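Local coordinates for variable region-containing chitin-binding protein 3 (Branchiostoma floridae, PDB 1XT5) that probably binds chitin, with a possible endochitinase activity inferred for the whole protein, and is represented here by one immunoglobulin V-type domain of an immune-type receptor, at residues Tyr28-Ala31 with Asn32-Gln35; Lys74-Gly78 with Asp79-Arg83; Thr97-His100 with Pro101-Gly105. All blocks are in the same frame, centred on the assembly; numbering follows the deposited sequence.

Contact 1: residues Tyr28-Ala31 with Asn32-Gln35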
loop_
_atom_site.group_PDB
_atom_site.type_symbol
_atom_site.label_atom_id
_atom_site.label_comp_id
_atom_site.label_asym_id
_atom_site.label_seq_id
_atom_site.Cartn_x
_atom_site.Cartn_y
_atom_site.Cartn_z
ATOM N N TYR A 28 4.610 7.370 4.649
ATOM C CA TYR A 28 4.325 8.584 3.898
ATOM C C TYR A 28 4.293 9.765 4.855
ATOM O O TYR A 28 4.043 9.622 6.069
ATOM C CB TYR A 28 3.002 8.488 3.079
ATOM C CG TYR A 28 1.768 8.581 3.943
ATOM C CD1 TYR A 28 1.166 9.805 4.206
ATOM C CD2 TYR A 28 1.188 7.458 4.529
ATOM C CE1 TYR A 28 0.073 9.928 4.986
ATOM C CE2 TYR A 28 0.062 7.584 5.351
ATOM C CZ TYR A 28 -0.491 8.818 5.569
ATOM O OH TYR A 28 -1.574 8.940 6.404
ATOM N N GLN A 29 4.425 10.947 4.235
ATOM C CA GLN A 29 4.201 12.218 4.861
ATOM C C GLN A 29 3.315 13.046 3.943
ATOM O O GLN A 29 3.527 13.062 2.760
ATOM C CB GLN A 29 5.471 12.972 5.152
ATOM C CG GLN A 29 6.210 12.290 6.309
ATOM C CD GLN A 29 5.525 12.476 7.651
ATOM O OE1 GLN A 29 5.278 11.501 8.369
ATOM N NE2 GLN A 29 5.162 13.703 8.079
ATOM N N LEU A 30 2.335 13.709 4.535
ATOM C CA LEU A 30 1.440 14.590 3.787
ATOM C C LEU A 30 1.560 15.944 4.367
ATOM O O LEU A 30 0.997 16.169 5.450
ATOM C CB LEU A 30 0.010 14.035 3.781
ATOM C CG LEU A 30 -1.029 14.915 3.128
ATOM C CD1 LEU A 30 -0.627 15.298 1.694
ATOM C CD2 LEU A 30 -2.380 14.256 3.116
ATOM N N ALA A 31 2.269 16.815 3.697
ATOM C CA ALA A 31 2.487 18.163 4.188
ATOM C C ALA A 31 1.225 18.992 3.962
ATOM O O ALA A 31 0.628 18.934 2.870
ATOM C CB ALA A 31 3.615 18.825 3.462
ATOM N N ASN A 32 0.810 19.762 4.944
ATOM C CA ASN A 32 -0.213 20.747 4.871
ATOM C C ASN A 32 -1.609 20.224 4.531
ATOM O O ASN A 32 -2.434 20.932 3.948
ATOM C CB ASN A 32 0.189 21.839 3.831
ATOM C CG ASN A 32 1.525 22.427 4.166
ATOM O OD1 ASN A 32 1.793 22.887 5.299
ATOM N ND2 ASN A 32 2.345 22.473 3.146
ATOM N N ASP A 33 -1.934 19.019 4.941
ATOM C CA ASP A 33 -3.294 18.486 4.789
ATOM C C ASP A 33 -3.481 17.470 5.908
ATOM O O ASP A 33 -2.755 16.453 5.933
ATOM C CB ASP A 33 -3.484 17.817 3.432
ATOM C CG ASP A 33 -4.854 17.275 3.161
ATOM O OD1 ASP A 33 -5.724 17.418 4.043
ATOM O OD2 ASP A 33 -5.096 16.711 2.059
ATOM N N THR A 34 -4.368 17.772 6.838
ATOM C CA THR A 34 -4.589 16.880 7.969
ATOM C C THR A 34 -5.731 15.906 7.702
ATOM O O THR A 34 -6.056 15.107 8.584
ATOM C CB THR A 34 -4.839 17.626 9.278
ATOM O OG1 THR A 34 -5.928 18.538 8.995
ATOM C CG2 THR A 34 -3.569 18.355 9.664
ATOM N N GLN A 35 -6.391 15.987 6.551
ATOM C CA GLN A 35 -7.467 15.054 6.227
ATOM C C GLN A 35 -6.908 13.647 5.957
ATOM O O GLN A 35 -5.797 13.541 5.370
ATOM C CB GLN A 35 -8.268 15.494 4.987
ATOM C CG GLN A 35 -8.979 16.811 5.247
ATOM C CD GLN A 35 -9.943 17.173 4.142
ATOM O OE1 GLN A 35 -9.672 16.950 2.959
ATOM N NE2 GLN A 35 -11.094 17.700 4.534
HETATM O O HOH W 1 -0.488 17.655 7.100
HETATM O O HOH W 2 -0.875 15.114 7.402
#
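Leu30 and Asp33 meet where the chain leaves its strand for the loop that, in a V-type immunoglobulin domain, joins strands B and C and corresponds in position to the first hypervariable loop. Strand 22-31 ends at Ala31. Asn32 then takes a left-handed backbone conformation, phi 63° and psi 32°, which swings the following residues back beside the strand end. The nonpolar part of the contact is small. CD2 of Leu30 lies 3.7 Å from CB of Asp33 and 3.6 Å from O of Asp33, and the two side chains cross obliquely. The torsion of Leu30, with CG anti to the backbone N, brings CD2 beside these two atoms.

No direct hydrogen bond spans the turn; two waters do the bridging. Water 1 accepts from Asp33 N at 2.9 Å and lies 2.7 Å from Leu30 O. Water 2 is 2.9 Å from Leu30 O and 2.7 Å from Asp33 O, so both waters are within hydrogen-bonding distance of the last carbonyl but one of the strand. Further on, Asp33 OD1 takes the N-H of Gln35, N to OD1 3.0 Å, and the bond closes an Asx turn over residues 33-35. The amide comes in from above the carboxylate plane, 45° out of it. The other oxygen, Asp33 OD2, is claimed by Gln113 NE2, so both carboxylate oxygens are satisfied.

The turn lies at the protein surface. Strand 4-8 is an outermost strand of the four-stranded antiparallel sheet, and strand 22-31 is its neighbour: Ala31 and Gln29 share backbone hydrogen bonds with Ile4 and Thr6, and Leu30 packs on Met5. Asn32 ND2 bonds to Gln2 O, while the loop runs on toward strand 38-44.

Contact 2: residues Lys74-Gly78 with Asp79-Arg83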
loop_
_atom_site.group_PDB
_atom_site.type_symbol
_atom_site.label_atom_id
_atom_site.label_comp_id
_atom_site.label_asym_id
_atom_site.label_seq_id
_atom_site.Cartn_x
_atom_site.Cartn_y
_atom_site.Cartn_z
ATOM N N LYS A 74 -10.958 -1.025 5.199
ATOM C CA LYS A 74 -9.819 -1.834 4.791
ATOM C C LYS A 74 -10.343 -2.987 3.972
ATOM O O LYS A 74 -11.243 -3.692 4.443
ATOM C CB LYS A 74 -9.025 -2.356 5.983
ATOM C CG LYS A 74 -8.373 -1.279 6.812
ATOM C CD LYS A 74 -7.437 -1.841 7.879
ATOM C CE LYS A 74 -6.802 -0.743 8.678
ATOM N NZ LYS A 74 -5.813 -1.186 9.669
ATOM N N GLU A 75 -9.784 -3.230 2.799
ATOM C CA GLU A 75 -10.244 -4.325 1.955
ATOM C C GLU A 75 -9.091 -4.892 1.162
ATOM O O GLU A 75 -8.276 -4.148 0.604
ATOM C CB GLU A 75 -11.347 -3.843 1.018
ATOM C CG GLU A 75 -11.968 -4.934 0.174
ATOM C CD GLU A 75 -13.243 -4.582 -0.530
ATOM O OE1 GLU A 75 -13.602 -3.388 -0.548
ATOM O OE2 GLU A 75 -13.849 -5.527 -1.116
ATOM N N SER A 76 -9.042 -6.219 1.059
ATOM C CA SER A 76 -8.147 -6.922 0.143
ATOM C C SER A 76 -8.959 -7.521 -0.994
ATOM O O SER A 76 -10.157 -7.783 -0.867
ATOM C CB SER A 76 -7.383 -8.002 0.858
ATOM O OG SER A 76 -8.202 -8.931 1.561
ATOM N N PHE A 77 -8.288 -7.703 -2.144
ATOM C CA PHE A 77 -8.976 -7.959 -3.397
ATOM C C PHE A 77 -8.471 -9.153 -4.158
ATOM O O PHE A 77 -7.300 -9.524 -4.095
ATOM C CB PHE A 77 -8.887 -6.724 -4.346
ATOM C CG PHE A 77 -9.561 -5.499 -3.796
ATOM C CD1 PHE A 77 -8.854 -4.621 -2.996
ATOM C CD2 PHE A 77 -10.898 -5.240 -4.101
ATOM C CE1 PHE A 77 -9.423 -3.499 -2.457
ATOM C CE2 PHE A 77 -11.472 -4.124 -3.551
ATOM C CZ PHE A 77 -10.750 -3.269 -2.746
ATOM N N GLY A 78 -9.386 -9.775 -4.944
ATOM C CA GLY A 78 -8.958 -10.746 -5.913
ATOM C C GLY A 78 -8.234 -11.907 -5.260
ATOM O O GLY A 78 -8.671 -12.470 -4.258
ATOM N N ASP A 79 -7.126 -12.303 -5.891
ATOM C CA ASP A 79 -6.368 -13.411 -5.394
ATOM C C ASP A 79 -5.730 -13.135 -4.043
ATOM O O ASP A 79 -5.181 -14.040 -3.446
ATOM C CB ASP A 79 -5.281 -13.739 -6.433
ATOM C CG ASP A 79 -5.869 -14.410 -7.664
ATOM O OD1 ASP A 79 -6.981 -14.902 -7.700
ATOM O OD2 ASP A 79 -5.088 -14.387 -8.613
ATOM N N PHE A 80 -5.751 -11.891 -3.588
ATOM C CA PHE A 80 -5.146 -11.497 -2.329
ATOM C C PHE A 80 -6.128 -11.445 -1.187
ATOM O O PHE A 80 -5.735 -11.170 -0.072
ATOM C CB PHE A 80 -4.449 -10.115 -2.456
ATOM C CG PHE A 80 -3.467 -10.108 -3.637
ATOM C CD1 PHE A 80 -3.913 -9.655 -4.864
ATOM C CD2 PHE A 80 -2.213 -10.567 -3.449
ATOM C CE1 PHE A 80 -3.107 -9.701 -5.979
ATOM C CE2 PHE A 80 -1.339 -10.621 -4.569
ATOM C CZ PHE A 80 -1.832 -10.176 -5.778
ATOM N N LEU A 81 -7.402 -11.647 -1.500
ATOM C CA LEU A 81 -8.434 -11.527 -0.476
ATOM C C LEU A 81 -8.136 -12.511 0.601
ATOM O O LEU A 81 -7.939 -13.694 0.366
ATOM C CB LEU A 81 -9.830 -11.731 -1.078
ATOM C CG LEU A 81 -11.001 -11.234 -0.254
ATOM C CD1 LEU A 81 -12.245 -11.082 -1.159
ATOM C CD2 LEU A 81 -11.375 -12.081 0.942
ATOM N N GLY A 82 -8.160 -12.041 1.835
ATOM C CA GLY A 82 -7.846 -12.802 2.956
ATOM C C GLY A 82 -6.400 -13.069 3.269
ATOM O O GLY A 82 -6.095 -13.695 4.297
ATOM N N ARG A 83 -5.489 -12.638 2.445
ATOM C CA ARG A 83 -4.062 -12.786 2.620
ATOM C C ARG A 83 -3.317 -11.482 2.781
ATOM O O ARG A 83 -2.203 -11.482 3.325
ATOM C CB ARG A 83 -3.415 -13.527 1.432
ATOM C CG ARG A 83 -4.030 -14.869 1.193
ATOM C CD ARG A 83 -3.301 -15.713 0.187
ATOM N NE ARG A 83 -3.166 -15.197 -1.149
ATOM C CZ ARG A 83 -2.067 -14.739 -1.793
ATOM N NH1 ARG A 83 -0.913 -14.660 -1.175
ATOM N NH2 ARG A 83 -2.163 -14.361 -3.039
#
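Ser76, Gly78 and Leu81 carry the turn by which the chain doubles back after strand 72-76. The hydroxyl of Ser76 points into the bend, its OG between the backbone N and the carbonyl carbon (chi1 54°), and there it accepts the N-H of Gly82, N to OG 3.1 Å, at an angle of 152°. This side-chain bond ties the last residue of the strand to a backbone six residues on. CG of Leu81 lies 3.6 Å from the backbone O of Ser76, and CB of Leu81 is 3.5 Å from Gly78 O.

Gly78 turns the corner with a positive phi of 60°, leading into a short 3-10 turn at Asp79 and Phe80. Two successive bonds to the residue three further on hold it, Phe80 N to Phe77 O at 2.9 Å and Leu81 N to Gly78 O at 3.1 Å, the second donor standing well above the carbonyl plane. In the V-type fold this is the link from strand C'' to strand D, which passes from one sheet of the sandwich to the other. The buried Phe80 packs on Val53 and Leu96. Arg83 reaches back side-on with two nitrogens to one atom: Arg83 NH2 is 3.1 Å from Asp79 O. Arg83 NE is 3.3 Å from Asp79 O, in the carbonyl plane, while NH1 serves Asp103 and Thr97 O.

Contact 3: residues Thr97-His100 with Pro101-Gly105; sequences THVH and PQDGG
The imidazole of His100 and the carboxylate of Asp103 are turned 42° against each other, and neither lies flat on the other. Asp103 OD2 approaches the ring obliquely, 4.0 Å from ND1 of His100, and CD of Pro101 also comes at a slant. The ring is held through ND1 of His100, which donates to His98 O over 2.7 Å, almost along the carbonyl axis and somewhat tilted from the ring plane. That bond implies a proton on ND1 and limits rotation of the ring.

Across the contact, the carboxylate works through OD2. His100 N-H reaches Asp103 OD2 over 2.8 Å in a nearly straight bond (170°), coming from above the carboxylate plane. The return bond runs from Asp103 N to His100 O, 2.9 Å, so His100 and Asp103 are joined twice, side chain to backbone and backbone to backbone, round the one turn of 3-10 helix formed by residues 101-103. The chi1 of Asp103, -73° with CG beside its own backbone N, brings OD2 to the N-H of His100. CG1 of Val99 closes the side, 3.8 Å from Asp103 OD2 and 3.9 Å from Asp103 CB. OD2 has a further partner in Arg83.

This is the E-F turn of the V-type immunoglobulin fold, and the aspartate begins the familiar Asp-x-Gly-x-Tyr-x-Cys sequence. Asp103 O accepts from the hydroxyl of Tyr107, the tyrosine corner. The turn lies between strands 94-96 and 105-112, carrying the chain from one sheet to the other. Val99 bonds through its backbone to Gly19 and Gly20, and Gly105 pairs with Leu129 of strand 122-132.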
loop_
_atom_site.group_PDB
_atom_site.type_symbol
_atom_site.label_atom_id
_atom_site.label_comp_id
_atom_site.label_asym_id
_atom_site.label_seq_id
_atom_site.Cartn_x
_atom_site.Cartn_y
_atom_site.Cartn_z
ATOM N N THR A 97 0.249 -13.003 3.434
ATOM C CA THR A 97 0.450 -14.373 3.971
ATOM C C THR A 97 0.286 -15.390 2.839
ATOM O O THR A 97 -0.236 -15.090 1.760
ATOM C CB THR A 97 -0.553 -14.701 5.072
ATOM O OG1 THR A 97 -1.858 -14.638 4.520
ATOM C CG2 THR A 97 -0.477 -13.702 6.167
ATOM N N HIS A 98 0.722 -16.622 3.149
ATOM C CA HIS A 98 0.537 -17.764 2.230
ATOM C C HIS A 98 0.994 -17.396 0.808
ATOM O O HIS A 98 0.251 -17.567 -0.160
ATOM C CB HIS A 98 -0.893 -18.250 2.196
ATOM C CG HIS A 98 -1.352 -18.687 3.501
ATOM N ND1 HIS A 98 -1.061 -19.919 4.019
ATOM C CD2 HIS A 98 -2.146 -18.031 4.388
ATOM C CE1 HIS A 98 -1.626 -19.978 5.212
ATOM N NE2 HIS A 98 -2.312 -18.883 5.483
ATOM N N VAL A 99 2.217 -16.853 0.701
ATOM C CA VAL A 99 2.668 -16.330 -0.569
ATOM C C VAL A 99 2.688 -17.393 -1.648
ATOM O O VAL A 99 3.227 -18.486 -1.489
ATOM C CB VAL A 99 4.049 -15.646 -0.391
ATOM C CG1 VAL A 99 4.671 -15.346 -1.707
ATOM C CG2 VAL A 99 3.913 -14.394 0.455
ATOM N N HIS A 100 2.067 -17.071 -2.779
ATOM C CA HIS A 100 1.994 -18.008 -3.911
ATOM C C HIS A 100 3.144 -17.784 -4.876
ATOM O O HIS A 100 3.704 -16.710 -4.936
ATOM C CB HIS A 100 0.695 -17.789 -4.683
ATOM C CG HIS A 100 -0.547 -18.204 -3.969
ATOM N ND1 HIS A 100 -0.806 -17.915 -2.641
ATOM C CD2 HIS A 100 -1.610 -18.913 -4.410
ATOM C CE1 HIS A 100 -2.001 -18.451 -2.341
ATOM N NE2 HIS A 100 -2.535 -19.066 -3.413
ATOM N N PRO A 101 3.485 -18.796 -5.623
ATOM C CA PRO A 101 4.562 -18.599 -6.649
ATOM C C PRO A 101 4.374 -17.344 -7.500
ATOM O O PRO A 101 5.288 -16.495 -7.714
ATOM C CB PRO A 101 4.509 -19.882 -7.445
ATOM C CG PRO A 101 3.991 -20.921 -6.515
ATOM C CD PRO A 101 2.989 -20.171 -5.631
ATOM N N GLN A 102 3.141 -17.111 -7.952
ATOM C CA GLN A 102 2.908 -15.971 -8.841
ATOM C C GLN A 102 2.671 -14.684 -8.085
ATOM O O GLN A 102 2.392 -13.686 -8.782
ATOM C CB GLN A 102 1.702 -16.272 -9.708
ATOM C CG GLN A 102 1.990 -17.461 -10.610
ATOM C CD GLN A 102 3.380 -17.604 -11.182
ATOM O OE1 GLN A 102 4.224 -18.478 -10.900
ATOM N NE2 GLN A 102 3.679 -16.680 -12.077
ATOM N N ASP A 103 2.822 -14.667 -6.795
ATOM C CA ASP A 103 2.817 -13.412 -6.084
ATOM C C ASP A 103 4.095 -12.617 -6.316
ATOM O O ASP A 103 4.138 -11.429 -5.990
ATOM C CB ASP A 103 2.617 -13.595 -4.578
ATOM C CG ASP A 103 1.238 -13.972 -4.118
ATOM O OD1 ASP A 103 0.271 -13.835 -4.881
ATOM O OD2 ASP A 103 1.152 -14.457 -2.977
ATOM N N GLY A 104 5.179 -13.207 -6.873
ATOM C CA GLY A 104 6.320 -12.382 -7.216
ATOM C C GLY A 104 5.946 -11.313 -8.192
ATOM O O GLY A 104 5.078 -11.475 -9.062
ATOM N N GLY A 105 6.612 -10.164 -8.086
ATOM C CA GLY A 105 6.303 -9.060 -8.947
ATOM C C GLY A 105 6.570 -7.741 -8.278
ATOM O O GLY A 105 7.444 -7.639 -7.401
#

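All three contacts are turns at strand ends of one V-type immunoglobulin sandwich, met in the order 1, 2, 3 along the chain. Contact 1, at the variable-loop end, touches neither of the others: its centre is 27 Å from that of contact 2 and 32 Å from that of contact 3. Yet its strand 22-31 shares the four-stranded sheet with 84-86 and 94-96. Contact 2 crosses into that sheet from 72-76 to 84-86, and contact 3 leaves it from 94-96 to 105-112. Their centres are 13 Å apart, and Arg83 NH1 forms a salt bridge to Asp103 OD2, 2.7 Å, an arginine-aspartate pair familiar from V domains that joins the two crossings.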